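Local coordinates for protein ORF112 (Cyprinid herpesvirus 3, PDB 4WCG) that binds left-handed Z-DNA through its Zalpha domain, a winged helix-turn-helix module of this herpesvirus protein linked to innate immunity, at residues 76-79 with 80-83. Numbering follows the deposited sequence.
Sequences LYRM and SEDG. With nucleotides of chain D; nucleotides of chain C.
Arg78 and Glu81, one helical turn apart, run side by side and form a salt bridge. Arg78 NH1 gives a hydrogen to Glu81 OE2 at 2.7 Å, on the syn lone pair of the carboxylate. The two flat groups are 87° apart. A bend at chi2 (-54°) brings the guanidinium back to the carboxylate. Arg78 NH1 also donates to N7 of DG5 of chain C, and Arg78 NH2 to O6 of that base at 2.8 Å. Glu81 probably fixes the rotation of a guanidinium that also bonds this guanine.

In DNA chain D, C8 of DG5 sits over the centre of the Tyr77 ring, 3.3 Å above the plane. Tyr77 OH donates to OP1 of DC4 of chain D at 2.6 Å, and Trp94 packs edge-to-face against the ring.

Ser80 bonds the preceding turn: Ser80 N to Leu76 O at 2.9 Å, and its side-chain OG, at chi1 76°, to Tyr77 O at 2.7 Å.

Gly83, with positive phi, is the C-prime residue of a Schellman motif that ends helix 69-81. This is the recognition helix of the winged helix-turn-helix Zalpha fold. The edge-to-face CH-pi contact of its tyrosine with guanine C8 is the hallmark of Z-DNA binding.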
loop_
_atom_site.group_PDB
_atom_site.type_symbol
_atom_site.label_atom_id
_atom_site.label_comp_id
_atom_site.label_asym_id
_atom_site.label_seq_id
_atom_site.Cartn_x
_atom_site.Cartn_y
_atom_site.Cartn_z
ATOM N N LEU A 76 5.088 -5.902 4.877
ATOM C CA LEU A 76 4.668 -5.898 3.468
ATOM C C LEU A 76 3.624 -4.823 3.210
ATOM O O LEU A 76 3.726 -4.033 2.262
ATOM C CB LEU A 76 4.091 -7.261 3.049
ATOM C CG LEU A 76 5.106 -8.384 2.840
ATOM C CD1 LEU A 76 4.393 -9.740 2.804
ATOM C CD2 LEU A 76 5.854 -8.149 1.519
ATOM N N TYR A 77 2.594 -4.786 4.047
ATOM C CA TYR A 77 1.537 -3.819 3.811
ATOM C C TYR A 77 2.032 -2.381 3.981
ATOM O O TYR A 77 1.639 -1.505 3.221
ATOM C CB TYR A 77 0.337 -4.099 4.719
ATOM C CG TYR A 77 -0.565 -5.199 4.178
ATOM C CD1 TYR A 77 -0.310 -6.541 4.455
ATOM C CD2 TYR A 77 -1.636 -4.889 3.361
ATOM C CE1 TYR A 77 -1.132 -7.536 3.956
ATOM C CE2 TYR A 77 -2.459 -5.867 2.851
ATOM C CZ TYR A 77 -2.202 -7.195 3.149
ATOM O OH TYR A 77 -3.039 -8.154 2.629
ATOM N N ARG A 78 2.893 -2.118 4.958
ATOM C CA ARG A 78 3.402 -0.759 5.064
ATOM C C ARG A 78 4.292 -0.394 3.867
ATOM O O ARG A 78 4.226 0.741 3.381
ATOM C CB ARG A 78 4.134 -0.570 6.380
ATOM C CG ARG A 78 3.177 -0.584 7.584
ATOM C CD ARG A 78 2.004 0.422 7.467
ATOM N NE ARG A 78 1.235 0.497 8.711
ATOM C CZ ARG A 78 0.174 1.280 8.925
ATOM N NH1 ARG A 78 -0.293 2.088 7.969
ATOM N NH2 ARG A 78 -0.427 1.260 10.111
ATOM N N MET A 79 5.104 -1.343 3.386
ATOM C CA MET A 79 5.923 -1.071 2.188
ATOM C C MET A 79 5.065 -0.860 0.946
ATOM O O MET A 79 5.464 -0.129 0.028
ATOM C CB MET A 79 6.924 -2.199 1.929
ATOM C CG MET A 79 8.181 -2.037 2.771
ATOM S SD MET A 79 9.531 -3.104 2.246
ATOM C CE MET A 79 8.876 -4.718 2.705
ATOM N N SER A 80 3.892 -1.481 0.903
ATOM C CA SER A 80 3.047 -1.342 -0.270
ATOM C C SER A 80 2.493 0.088 -0.366
ATOM O O SER A 80 2.163 0.555 -1.450
ATOM C CB SER A 80 1.902 -2.362 -0.248
ATOM O OG SER A 80 0.872 -1.994 0.657
ATOM N N GLU A 81 2.389 0.797 0.759
ATOM C CA GLU A 81 1.855 2.154 0.746
ATOM C C GLU A 81 2.661 3.075 -0.151
ATOM O O GLU A 81 2.087 3.861 -0.890
ATOM C CB GLU A 81 1.801 2.747 2.160
ATOM C CG GLU A 81 0.862 1.985 3.064
ATOM C CD GLU A 81 0.980 2.364 4.518
ATOM O OE1 GLU A 81 1.702 3.327 4.855
ATOM O OE2 GLU A 81 0.323 1.679 5.327
ATOM N N ASP A 82 3.992 2.980 -0.079
ATOM C CA ASP A 82 4.824 3.857 -0.894
ATOM C C ASP A 82 5.427 3.139 -2.086
ATOM O O ASP A 82 6.347 3.652 -2.724
ATOM C CB ASP A 82 5.931 4.516 -0.058
ATOM C CG ASP A 82 6.767 3.521 0.725
ATOM O OD1 ASP A 82 6.228 2.503 1.188
ATOM O OD2 ASP A 82 7.976 3.783 0.901
ATOM N N GLY A 83 4.899 1.963 -2.399
ATOM C CA GLY A 83 5.238 1.288 -3.643
ATOM C C GLY A 83 6.527 0.491 -3.666
ATOM O O GLY A 83 7.036 0.161 -4.742
ATOM P P DG D 5 -1.764 -11.908 9.576
ATOM O OP1 DG D 5 -1.274 -12.762 8.520
ATOM O OP2 DG D 5 -1.644 -12.356 10.941
ATOM O "O5'" DG D 5 -1.048 -10.512 9.394
ATOM C "C5'" DG D 5 -1.377 -9.442 10.236
ATOM C "C4'" DG D 5 -0.700 -8.176 9.772
ATOM O "O4'" DG D 5 -1.150 -7.829 8.455
ATOM C "C3'" DG D 5 -1.006 -6.972 10.652
ATOM O "O3'" DG D 5 0.083 -6.834 11.542
ATOM C "C2'" DG D 5 -1.101 -5.815 9.674
ATOM C "C1'" DG D 5 -1.384 -6.445 8.329
ATOM N N9 DG D 5 -2.723 -6.269 7.778
ATOM C C8 DG D 5 -3.017 -5.871 6.503
ATOM N N7 DG D 5 -4.291 -5.864 6.249
ATOM C C5 DG D 5 -4.876 -6.287 7.429
ATOM C C6 DG D 5 -6.234 -6.464 7.759
ATOM O O6 DG D 5 -7.216 -6.274 7.060
ATOM N N1 DG D 5 -6.384 -6.929 9.055
ATOM C C2 DG D 5 -5.360 -7.175 9.926
ATOM N N2 DG D 5 -5.707 -7.610 11.134
ATOM N N3 DG D 5 -4.087 -7.001 9.634
ATOM C C4 DG D 5 -3.920 -6.552 8.379
ATOM P P DC D 4 -3.669 -11.298 4.021
ATOM O OP1 DC D 4 -2.489 -10.579 3.515
ATOM O OP2 DC D 4 -3.534 -12.715 4.383
ATOM O "O5'" DC D 4 -4.272 -10.491 5.267
ATOM C "C5'" DC D 4 -3.426 -9.748 6.108
ATOM C "C4'" DC D 4 -3.787 -10.002 7.564
ATOM O "O4'" DC D 4 -5.119 -9.475 7.837
ATOM C "C3'" DC D 4 -3.822 -11.479 7.977
ATOM O "O3'" DC D 4 -3.298 -11.618 9.303
ATOM C "C2'" DC D 4 -5.318 -11.789 7.963
ATOM C "C1'" DC D 4 -5.883 -10.472 8.486
ATOM N N1 DC D 4 -7.306 -10.273 8.139
ATOM C C2 DC D 4 -8.292 -10.608 9.053
ATOM O O2 DC D 4 -7.950 -11.071 10.148
ATOM N N3 DC D 4 -9.598 -10.427 8.720
ATOM C C4 DC D 4 -9.911 -9.926 7.521
ATOM N N4 DC D 4 -11.204 -9.760 7.226
ATOM C C5 DC D 4 -8.910 -9.587 6.566
ATOM C C6 DC D 4 -7.636 -9.763 6.914
ATOM P P DG C 5 -8.315 8.375 9.730
ATOM O OP1 DG C 5 -7.882 9.554 9.059
ATOM O OP2 DG C 5 -9.572 8.392 10.420
ATOM O "O5'" DG C 5 -8.352 7.189 8.679
ATOM C "C5'" DG C 5 -8.764 5.918 9.090
ATOM C "C4'" DG C 5 -8.605 4.917 7.972
ATOM O "O4'" DG C 5 -7.237 4.888 7.535
ATOM C "C3'" DG C 5 -8.950 3.501 8.403
ATOM O "O3'" DG C 5 -10.289 3.247 8.026
ATOM C "C2'" DG C 5 -7.967 2.647 7.632
ATOM C "C1'" DG C 5 -6.810 3.567 7.297
ATOM N N9 DG C 5 -5.572 3.362 8.031
ATOM C C8 DG C 5 -4.327 3.260 7.471
ATOM N N7 DG C 5 -3.378 3.129 8.349
ATOM C C5 DG C 5 -4.033 3.148 9.568
ATOM C C6 DG C 5 -3.523 3.055 10.881
ATOM O O6 DG C 5 -2.359 2.932 11.243
ATOM N N1 DG C 5 -4.537 3.124 11.825
ATOM C C2 DG C 5 -5.863 3.288 11.545
ATOM N N2 DG C 5 -6.683 3.346 12.595
ATOM N N3 DG C 5 -6.350 3.397 10.327
ATOM C C4 DG C 5 -5.388 3.301 9.391
HETATM O O HOH W 1 -1.097 -0.345 4.851
HETATM O O HOH W 2 4.866 3.357 4.346
#